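PDB 1QDD: lithostathine-1-alpha from Homo sapiens, which might inhibit spontaneous calcium carbonate precipitation as a secreted C-type lectin-like protein, and may be associated with pancreas and brain regeneration. Local coordinates for residues F74-G79 / K135-C140. The protein carries 1 engineered substitution. Residues are numbered along the deposited sequence; the frame is centred on the assembly and turned at random.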
loop_
_atom_site.group_PDB
_atom_site.type_symbol
_atom_site.label_atom_id
_atom_site.label_comp_id
_atom_site.label_asym_id
_atom_site.label_seq_id
_atom_site.Cartn_x
_atom_site.Cartn_y
_atom_site.Cartn_z
ATOM N N PHE A 74 -0.947 14.573 3.579
ATOM C CA PHE A 74 -2.349 14.335 3.898
ATOM C C PHE A 74 -2.888 13.035 3.307
ATOM O O PHE A 74 -3.854 12.510 3.865
ATOM C CB PHE A 74 -3.204 15.516 3.391
ATOM C CG PHE A 74 -2.849 16.833 4.035
ATOM C CD1 PHE A 74 -2.155 17.799 3.337
ATOM C CD2 PHE A 74 -3.264 17.093 5.327
ATOM C CE1 PHE A 74 -1.839 19.013 3.936
ATOM C CE2 PHE A 74 -2.939 18.298 5.940
ATOM C CZ PHE A 74 -2.226 19.238 5.233
ATOM N N ASN A 75 -2.384 12.612 2.165
ATOM C CA ASN A 75 -2.880 11.448 1.431
ATOM C C ASN A 75 -1.735 10.555 0.983
ATOM O O ASN A 75 -0.710 11.049 0.519
ATOM C CB ASN A 75 -3.636 11.848 0.157
ATOM C CG ASN A 75 -4.989 12.453 0.442
ATOM O OD1 ASN A 75 -5.947 11.758 0.742
ATOM N ND2 ASN A 75 -5.019 13.783 0.436
ATOM N N VAL A 76 -1.861 9.243 1.183
ATOM C CA VAL A 76 -0.834 8.267 0.823
ATOM C C VAL A 76 -1.464 7.139 0.004
ATOM O O VAL A 76 -2.441 6.530 0.474
ATOM C CB VAL A 76 -0.121 7.688 2.062
ATOM C CG1 VAL A 76 0.939 6.663 1.682
ATOM C CG2 VAL A 76 0.515 8.799 2.901
ATOM N N TRP A 77 -0.940 6.806 -1.155
ATOM C CA TRP A 77 -1.531 5.729 -1.965
ATOM C C TRP A 77 -1.354 4.319 -1.391
ATOM O O TRP A 77 -0.309 3.957 -0.846
ATOM C CB TRP A 77 -0.862 5.696 -3.343
ATOM C CG TRP A 77 -1.100 6.736 -4.379
ATOM C CD1 TRP A 77 -0.142 7.424 -5.072
ATOM C CD2 TRP A 77 -2.358 7.193 -4.888
ATOM N NE1 TRP A 77 -0.728 8.275 -5.973
ATOM C CE2 TRP A 77 -2.091 8.160 -5.879
ATOM C CE3 TRP A 77 -3.691 6.885 -4.587
ATOM C CZ2 TRP A 77 -3.109 8.808 -6.579
ATOM C CZ3 TRP A 77 -4.694 7.523 -5.301
ATOM C CH2 TRP A 77 -4.395 8.484 -6.275
ATOM N N ILE A 78 -2.410 3.524 -1.579
ATOM C CA ILE A 78 -2.415 2.079 -1.350
ATOM C C ILE A 78 -2.844 1.433 -2.677
ATOM O O ILE A 78 -3.281 2.111 -3.602
ATOM C CB ILE A 78 -3.211 1.599 -0.149
ATOM C CG1 ILE A 78 -4.707 1.904 -0.288
ATOM C CG2 ILE A 78 -2.654 2.211 1.137
ATOM C CD1 ILE A 78 -5.570 1.301 0.809
ATOM N N GLY A 79 -2.718 0.104 -2.784
ATOM C CA GLY A 79 -2.962 -0.594 -4.032
ATOM C C GLY A 79 -4.362 -0.891 -4.507
ATOM O O GLY A 79 -4.496 -1.743 -5.414
ATOM N N LYS A 135 -1.256 13.246 -7.531
ATOM C CA LYS A 135 0.145 12.926 -7.256
ATOM C C LYS A 135 0.422 12.906 -5.767
ATOM O O LYS A 135 0.426 13.946 -5.086
ATOM C CB LYS A 135 1.077 13.899 -8.007
ATOM C CG LYS A 135 0.947 13.760 -9.518
ATOM C CD LYS A 135 1.572 14.890 -10.310
ATOM C CE LYS A 135 1.144 14.807 -11.773
ATOM N NZ LYS A 135 1.856 15.793 -12.623
ATOM N N PHE A 136 0.553 11.706 -5.203
ATOM C CA PHE A 136 0.735 11.465 -3.786
ATOM C C PHE A 136 1.938 10.564 -3.497
ATOM O O PHE A 136 2.455 9.846 -4.358
ATOM C CB PHE A 136 -0.514 10.749 -3.215
ATOM C CG PHE A 136 -1.819 11.484 -3.247
ATOM C CD1 PHE A 136 -1.912 12.859 -3.089
ATOM C CD2 PHE A 136 -3.009 10.778 -3.394
ATOM C CE1 PHE A 136 -3.127 13.512 -3.117
ATOM C CE2 PHE A 136 -4.229 11.433 -3.400
ATOM C CZ PHE A 136 -4.295 12.802 -3.260
ATOM N N SER A 137 2.381 10.592 -2.230
ATOM C CA SER A 137 3.375 9.655 -1.711
ATOM C C SER A 137 2.724 8.269 -1.599
ATOM O O SER A 137 1.508 8.118 -1.834
ATOM C CB SER A 137 3.868 10.136 -0.359
ATOM O OG SER A 137 2.758 10.333 0.506
ATOM N N PHE A 138 3.483 7.231 -1.274
ATOM C CA PHE A 138 2.978 5.854 -1.369
ATOM C C PHE A 138 3.747 4.866 -0.528
ATOM O O PHE A 138 4.886 5.118 -0.096
ATOM C CB PHE A 138 3.006 5.410 -2.854
ATOM C CG PHE A 138 4.311 5.520 -3.583
ATOM C CD1 PHE A 138 5.152 4.428 -3.726
ATOM C CD2 PHE A 138 4.681 6.713 -4.197
ATOM C CE1 PHE A 138 6.317 4.516 -4.461
ATOM C CE2 PHE A 138 5.845 6.790 -4.928
ATOM C CZ PHE A 138 6.671 5.703 -5.067
ATOM N N VAL A 139 3.148 3.711 -0.259
ATOM C CA VAL A 139 3.775 2.619 0.475
ATOM C C VAL A 139 3.874 1.393 -0.447
ATOM O O VAL A 139 2.883 1.010 -1.072
ATOM C CB VAL A 139 3.010 2.217 1.748
ATOM C CG1 VAL A 139 3.616 1.006 2.455
ATOM C CG2 VAL A 139 2.922 3.373 2.742
ATOM N N CYS A 140 5.043 0.763 -0.505
ATOM C CA CYS A 140 5.283 -0.475 -1.237
ATOM C C CYS A 140 5.426 -1.678 -0.295
ATOM O O CYS A 140 5.829 -1.544 0.851
ATOM C CB CYS A 140 6.548 -0.407 -2.104
ATOM S SG CYS A 140 6.679 0.902 -3.337
HETATM O O HOH W 1 0.817 12.998 -0.648
#
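F136 reaches from strand 136-140 into the angle between N75 and W77. Its CB sits over the five-membered ring of W77, 3.9 Å from the ring centroid, a CH-pi contact close to the ring normal. With CG anti to the carbonyl carbon (chi1 -64°), the phenyl ring swings on beneath N75. The ring turns its CD2 edge to the indole face, CD2 lying 3.7 Å from W77 CE2; the F136 ring and the six-membered ring of W77 form an edge-to-face pair with planes at 52°. CG, CD1, CE1, CE2 and CZ all lie 3.6-3.9 Å from N75 CB, which stands 3.5 Å from the F136 ring centroid, almost on the normal. CE1 and CZ also come near N75 ND2, the amide plane being tilted 20° from that of the ring. N75 OD1 is hydrogen-bonded to S117 OG, and W77 NE1 to E33 O.

The strands run roughly parallel but at a marked angle. W77 N donates a nearly straight hydrogen bond to S137 O (2.9 Å), while a water donates to N75 O (2.7 Å) and accepts a longer bond from S137 N, bridging the two strands. V76 CG1 meets V139 CG2 at 4.0 Å, and S137 OG is hydrogen-bonded to D73 OD1.

This joins strand 75-78, which pairs on with strand 115-119, to the strand of the C-type lectin fold that carries C140, disulfide-linked to C42. With one direct backbone bond and one water bridge between the segments, much of the side-chain contact is apolar and aromatic, centred on F136, while S117 and E33 satisfy the polar atoms N75 OD1 and W77 NE1.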